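Local coordinates for protein UDP-N-acetylglucosamine 4-epimerase (Bacillus cereus, PDB 3M2P) that probably interconverts UDP-N-acetylglucosamine and its 4-epimer as an NAD(P)-dependent epimerase/dehydratase family member, and binds UDP, at residues L56-H68 / L92-Y106. Sequence-based numbering, arbitrary orientation.
Sequences LINQLNDVDAVVH and LYDACYENNISNIVY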
loop_
_atom_site.group_PDB
_atom_site.type_symbol
_atom_site.label_atom_id
_atom_site.label_comp_id
_atom_site.label_asym_id
_atom_site.label_seq_id
_atom_site.Cartn_x
_atom_site.Cartn_y
_atom_site.Cartn_z
ATOM N N LEU A 56 -2.785 4.310 24.859
ATOM C CA LEU A 56 -1.717 5.163 24.335
ATOM C C LEU A 56 -1.976 6.611 24.740
ATOM O O LEU A 56 -1.045 7.349 25.092
ATOM C CB LEU A 56 -1.590 5.026 22.810
ATOM C CG LEU A 56 -1.134 3.645 22.332
ATOM C CD1 LEU A 56 -1.498 3.421 20.875
ATOM C CD2 LEU A 56 0.363 3.445 22.587
ATOM N N ILE A 57 -3.250 7.000 24.693
ATOM C CA ILE A 57 -3.655 8.322 25.125
ATOM C C ILE A 57 -2.904 8.658 26.404
ATOM O O ILE A 57 -2.348 9.738 26.533
ATOM C CB ILE A 57 -5.176 8.403 25.346
ATOM C CG1 ILE A 57 -5.885 8.634 24.014
ATOM C CG2 ILE A 57 -5.528 9.521 26.308
ATOM C CD1 ILE A 57 -7.365 8.594 24.121
ATOM N N ASN A 58 -2.850 7.711 27.329
ATOM C CA ASN A 58 -2.173 7.938 28.596
ATOM C C ASN A 58 -0.659 7.732 28.549
ATOM O O ASN A 58 0.078 8.420 29.259
ATOM C CB ASN A 58 -2.813 7.100 29.703
ATOM C CG ASN A 58 -4.239 7.532 29.995
ATOM O OD1 ASN A 58 -5.124 6.709 30.213
ATOM N ND2 ASN A 58 -4.470 8.843 29.976
ATOM N N GLN A 59 -0.185 6.811 27.715
ATOM C CA GLN A 59 1.253 6.592 27.604
ATOM C C GLN A 59 1.937 7.742 26.851
ATOM O O GLN A 59 3.162 7.829 26.811
ATOM C CB GLN A 59 1.556 5.251 26.928
ATOM C CG GLN A 59 0.824 4.066 27.540
ATOM C CD GLN A 59 1.150 3.873 29.004
ATOM O OE1 GLN A 59 2.311 3.794 29.387
ATOM N NE2 GLN A 59 0.123 3.794 29.831
ATOM N N LEU A 60 1.145 8.629 26.265
ATOM C CA LEU A 60 1.694 9.758 25.528
ATOM C C LEU A 60 1.357 11.135 26.128
ATOM O O LEU A 60 1.641 12.166 25.503
ATOM C CB LEU A 60 1.220 9.711 24.077
ATOM C CG LEU A 60 1.724 8.578 23.193
ATOM C CD1 LEU A 60 1.315 8.837 21.750
ATOM C CD2 LEU A 60 3.216 8.439 23.317
ATOM N N ASN A 61 0.775 11.177 27.327
ATOM C CA ASN A 61 0.281 12.460 27.839
ATOM C C ASN A 61 1.334 13.499 28.220
ATOM O O ASN A 61 0.986 14.641 28.530
ATOM C CB ASN A 61 -0.745 12.295 28.968
ATOM C CG ASN A 61 -0.115 11.906 30.296
ATOM O OD1 ASN A 61 1.068 12.160 30.558
ATOM N ND2 ASN A 61 -0.925 11.289 31.158
ATOM N N ASP A 62 2.608 13.123 28.207
ATOM C CA ASP A 62 3.643 14.093 28.524
ATOM C C ASP A 62 4.744 14.081 27.473
ATOM O O ASP A 62 5.880 14.492 27.731
ATOM C CB ASP A 62 4.201 13.868 29.928
ATOM C CG ASP A 62 4.899 12.532 30.076
ATOM O OD1 ASP A 62 4.842 11.717 29.133
ATOM O OD2 ASP A 62 5.506 12.297 31.144
ATOM N N VAL A 63 4.378 13.624 26.279
ATOM C CA VAL A 63 5.328 13.400 25.195
ATOM C C VAL A 63 5.253 14.519 24.163
ATOM O O VAL A 63 4.170 15.006 23.849
ATOM C CB VAL A 63 5.069 12.027 24.528
ATOM C CG1 VAL A 63 5.623 11.991 23.135
ATOM C CG2 VAL A 63 5.663 10.925 25.362
ATOM N N ASP A 64 6.404 14.919 23.638
ATOM C CA ASP A 64 6.485 16.024 22.686
ATOM C C ASP A 64 6.520 15.574 21.229
ATOM O O ASP A 64 5.993 16.251 20.343
ATOM C CB ASP A 64 7.731 16.855 22.971
ATOM C CG ASP A 64 7.719 17.461 24.354
ATOM O OD1 ASP A 64 6.847 18.326 24.620
ATOM O OD2 ASP A 64 8.590 17.074 25.170
ATOM N N ALA A 65 7.172 14.446 20.979
ATOM C CA ALA A 65 7.246 13.898 19.634
ATOM C C ALA A 65 7.136 12.391 19.721
ATOM O O ALA A 65 7.307 11.827 20.801
ATOM C CB ALA A 65 8.548 14.297 18.966
ATOM N N VAL A 66 6.851 11.746 18.590
ATOM C CA VAL A 66 6.773 10.289 18.527
ATOM C C VAL A 66 7.546 9.756 17.323
ATOM O O VAL A 66 7.377 10.241 16.212
ATOM C CB VAL A 66 5.293 9.807 18.457
ATOM C CG1 VAL A 66 5.208 8.304 18.231
ATOM C CG2 VAL A 66 4.545 10.197 19.717
ATOM N N VAL A 67 8.412 8.774 17.556
ATOM C CA VAL A 67 9.007 7.996 16.471
ATOM C C VAL A 67 8.274 6.651 16.412
ATOM O O VAL A 67 8.266 5.902 17.387
ATOM C CB VAL A 67 10.536 7.753 16.676
ATOM C CG1 VAL A 67 11.157 7.069 15.454
ATOM C CG2 VAL A 67 11.261 9.057 16.970
ATOM N N HIS A 68 7.644 6.350 15.282
ATOM C CA HIS A 68 6.852 5.131 15.154
ATOM C C HIS A 68 7.622 4.035 14.419
ATOM O O HIS A 68 7.617 3.966 13.182
ATOM C CB HIS A 68 5.537 5.443 14.446
ATOM C CG HIS A 68 4.628 4.263 14.298
ATOM N ND1 HIS A 68 4.614 3.215 15.194
ATOM C CD2 HIS A 68 3.687 3.979 13.367
ATOM C CE1 HIS A 68 3.712 2.331 14.814
ATOM N NE2 HIS A 68 3.133 2.770 13.711
ATOM N N LEU A 92 -2.185 4.993 17.361
ATOM C CA LEU A 92 -1.106 5.901 17.719
ATOM C C LEU A 92 -1.385 7.325 17.251
ATOM O O LEU A 92 -1.231 8.269 18.019
ATOM C CB LEU A 92 0.204 5.395 17.122
ATOM C CG LEU A 92 1.464 6.089 17.601
ATOM C CD1 LEU A 92 1.738 5.729 19.052
ATOM C CD2 LEU A 92 2.606 5.692 16.692
ATOM N N TYR A 93 -1.795 7.486 15.996
ATOM C CA TYR A 93 -2.069 8.822 15.484
ATOM C C TYR A 93 -3.297 9.440 16.163
ATOM O O TYR A 93 -3.306 10.643 16.453
ATOM C CB TYR A 93 -2.179 8.836 13.956
ATOM C CG TYR A 93 -0.919 8.354 13.254
ATOM C CD1 TYR A 93 0.289 8.241 13.940
ATOM C CD2 TYR A 93 -0.930 8.027 11.903
ATOM C CE1 TYR A 93 1.440 7.794 13.301
ATOM C CE2 TYR A 93 0.207 7.583 11.265
ATOM C CZ TYR A 93 1.386 7.465 11.963
ATOM O OH TYR A 93 2.523 7.030 11.315
ATOM N N ASP A 94 -4.312 8.617 16.435
ATOM C CA ASP A 94 -5.480 9.042 17.219
ATOM C C ASP A 94 -5.044 9.555 18.588
ATOM O O ASP A 94 -5.520 10.577 19.079
ATOM C CB ASP A 94 -6.451 7.875 17.429
ATOM C CG ASP A 94 -7.501 7.767 16.337
ATOM O OD1 ASP A 94 -7.621 8.691 15.511
ATOM O OD2 ASP A 94 -8.222 6.747 16.314
ATOM N N ALA A 95 -4.139 8.808 19.203
ATOM C CA ALA A 95 -3.657 9.107 20.539
ATOM C C ALA A 95 -2.815 10.364 20.500
ATOM O O ALA A 95 -2.901 11.219 21.381
ATOM C CB ALA A 95 -2.830 7.934 21.062
ATOM N N CYS A 96 -1.983 10.456 19.469
ATOM C CA CYS A 96 -1.146 11.626 19.256
ATOM C C CYS A 96 -1.999 12.883 19.171
ATOM O O CYS A 96 -1.727 13.857 19.849
ATOM C CB CYS A 96 -0.294 11.443 18.005
ATOM S SG CYS A 96 1.208 10.513 18.360
ATOM N N TYR A 97 -3.037 12.830 18.344
ATOM C CA TYR A 97 -4.000 13.911 18.206
ATOM C C TYR A 97 -4.635 14.338 19.536
ATOM O O TYR A 97 -4.685 15.525 19.848
ATOM C CB TYR A 97 -5.079 13.510 17.206
ATOM C CG TYR A 97 -6.120 14.580 16.948
ATOM C CD1 TYR A 97 -5.886 15.595 16.014
ATOM C CD2 TYR A 97 -7.340 14.573 17.624
ATOM C CE1 TYR A 97 -6.834 16.574 15.763
ATOM C CE2 TYR A 97 -8.293 15.546 17.381
ATOM C CZ TYR A 97 -8.035 16.548 16.449
ATOM O OH TYR A 97 -8.977 17.526 16.202
ATOM N N GLU A 98 -5.118 13.384 20.320
ATOM C CA GLU A 98 -5.675 13.722 21.621
ATOM C C GLU A 98 -4.689 14.523 22.443
ATOM O O GLU A 98 -5.040 15.562 23.000
ATOM C CB GLU A 98 -6.094 12.478 22.394
ATOM C CG GLU A 98 -7.539 12.126 22.199
ATOM C CD GLU A 98 -8.483 13.222 22.701
ATOM O OE1 GLU A 98 -8.211 13.823 23.774
ATOM O OE2 GLU A 98 -9.507 13.474 22.020
ATOM N N ASN A 99 -3.455 14.040 22.525
ATOM C CA ASN A 99 -2.439 14.690 23.349
ATOM C C ASN A 99 -1.828 15.908 22.666
ATOM O O ASN A 99 -0.925 16.561 23.197
ATOM C CB ASN A 99 -1.358 13.689 23.730
ATOM C CG ASN A 99 -1.837 12.684 24.753
ATOM O OD1 ASN A 99 -2.041 13.030 25.921
ATOM N ND2 ASN A 99 -2.018 11.432 24.328
ATOM N N ASN A 100 -2.360 16.208 21.486
ATOM C CA ASN A 100 -1.878 17.291 20.637
ATOM C C ASN A 100 -0.409 17.179 20.198
ATOM O O ASN A 100 0.300 18.184 20.117
ATOM C CB ASN A 100 -2.162 18.648 21.273
ATOM C CG ASN A 100 -2.770 19.628 20.282
ATOM O OD1 ASN A 100 -3.963 19.537 19.950
ATOM N ND2 ASN A 100 -1.953 20.567 19.791
ATOM N N ILE A 101 0.036 15.954 19.917
ATOM C CA ILE A 101 1.347 15.721 19.320
ATOM C C ILE A 101 1.233 15.755 17.804
ATOM O O ILE A 101 0.309 15.191 17.227
ATOM C CB ILE A 101 1.932 14.342 19.685
ATOM C CG1 ILE A 101 2.371 14.273 21.145
ATOM C CG2 ILE A 101 3.103 14.040 18.799
ATOM C CD1 ILE A 101 1.446 13.467 22.006
ATOM N N SER A 102 2.173 16.408 17.141
ATOM C CA SER A 102 2.130 16.394 15.690
ATOM C C SER A 102 3.473 16.049 15.066
ATOM O O SER A 102 3.511 15.543 13.956
ATOM C CB SER A 102 1.532 17.693 15.142
ATOM O OG SER A 102 1.715 18.751 16.065
ATOM N N ASN A 103 4.560 16.301 15.795
ATOM C CA ASN A 103 5.902 15.942 15.325
ATOM C C ASN A 103 6.175 14.440 15.422
ATOM O O ASN A 103 6.699 13.954 16.429
ATOM C CB ASN A 103 6.982 16.709 16.084
ATOM C CG ASN A 103 8.308 16.695 15.359
ATOM O OD1 ASN A 103 9.354 17.078 15.902
ATOM N ND2 ASN A 103 8.272 16.257 14.110
ATOM N N ILE A 104 5.832 13.718 14.358
ATOM C CA ILE A 104 5.890 12.264 14.337
ATOM C C ILE A 104 6.758 11.770 13.189
ATOM O O ILE A 104 6.728 12.333 12.105
ATOM C CB ILE A 104 4.482 11.693 14.152
ATOM C CG1 ILE A 104 3.585 12.114 15.309
ATOM C CG2 ILE A 104 4.515 10.185 14.029
ATOM C CD1 ILE A 104 2.136 12.140 14.930
ATOM N N VAL A 105 7.534 10.718 13.428
ATOM C CA VAL A 105 8.300 10.055 12.372
ATOM C C VAL A 105 7.835 8.615 12.178
ATOM O O VAL A 105 7.750 7.858 13.138
ATOM C CB VAL A 105 9.782 9.988 12.732
ATOM C CG1 VAL A 105 10.493 9.008 11.812
ATOM C CG2 VAL A 105 10.409 11.374 12.685
ATOM N N TYR A 106 7.536 8.228 10.946
ATOM C CA TYR A 106 7.142 6.845 10.675
ATOM C C TYR A 106 8.227 6.125 9.913
ATOM O O TYR A 106 8.816 6.698 9.005
ATOM C CB TYR A 106 5.853 6.778 9.851
ATOM C CG TYR A 106 5.465 5.362 9.494
ATOM C CD1 TYR A 106 5.077 4.464 10.485
ATOM C CD2 TYR A 106 5.503 4.915 8.183
ATOM C CE1 TYR A 106 4.724 3.172 10.183
ATOM C CE2 TYR A 106 5.156 3.617 7.871
ATOM C CZ TYR A 106 4.762 2.750 8.878
ATOM O OH TYR A 106 4.412 1.451 8.586
#
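Leu92 lays its CD2 methyl over one face of the His68 imidazole, a CH-pi contact 3.6 Å from the ring centroid and 22° off the normal. With CG anti to the backbone N (chi1 -170°), its side chain leans from helix 83-98 toward strand 65-68, where CD2 also meets Val66 CG1 tip to tip. The rotation of the histidine ring is fixed by hydrogen bonds of ND1 with Thr8 OG1 and NE2 with Thr89 OG1. The Tyr106 ring lies alongside, pointing the same way, its plane turned 44° from the imidazole; its OH is hydrogen-bonded to Lys137 NZ. On the sheet face that carries Val66 and His68 the packing is close and apolar: Cys96 SG touches Val66 CG2 at 3.6 Å and also meets Leu60 CD1, Leu60 crosses Leu92 at about a right angle, and Ala95 CB sits 3.6 Å from Leu56 CB, bringing the two helices together. Ile101 tucks CG1 against Val63 O and CD1 against Leu60 O. Strands 65-68 and 103-106 run parallel, joined by Val66 N to Asn103 O, Val105 N to Val66 O and His68 N to Val105 O. Val67 and Val105 stand side by side on the other face of the sheet.

Toward solvent, the contact thins at the helix ends. Ile57 CD1 merely brushes Glu98 CG at 4.0 Å, and Asn61 offers little beyond its CA and CB to Asn99 OD1. The polar link here is Asn99 ND2 to Ile57 O (2.8 Å), on a lone pair in the carbonyl plane; a bent bond from ND2 to Ala95 O comes from above that carbonyl's plane, so the amide links its own helix to the end of helix 53-59. Beyond it, Asn100 with positive phi closes helix 83-98 in a Schellman motif. Strand 65-68, helix 83-98 and strand 103-109 thus form a beta-alpha-beta crossover of the Rossmann fold.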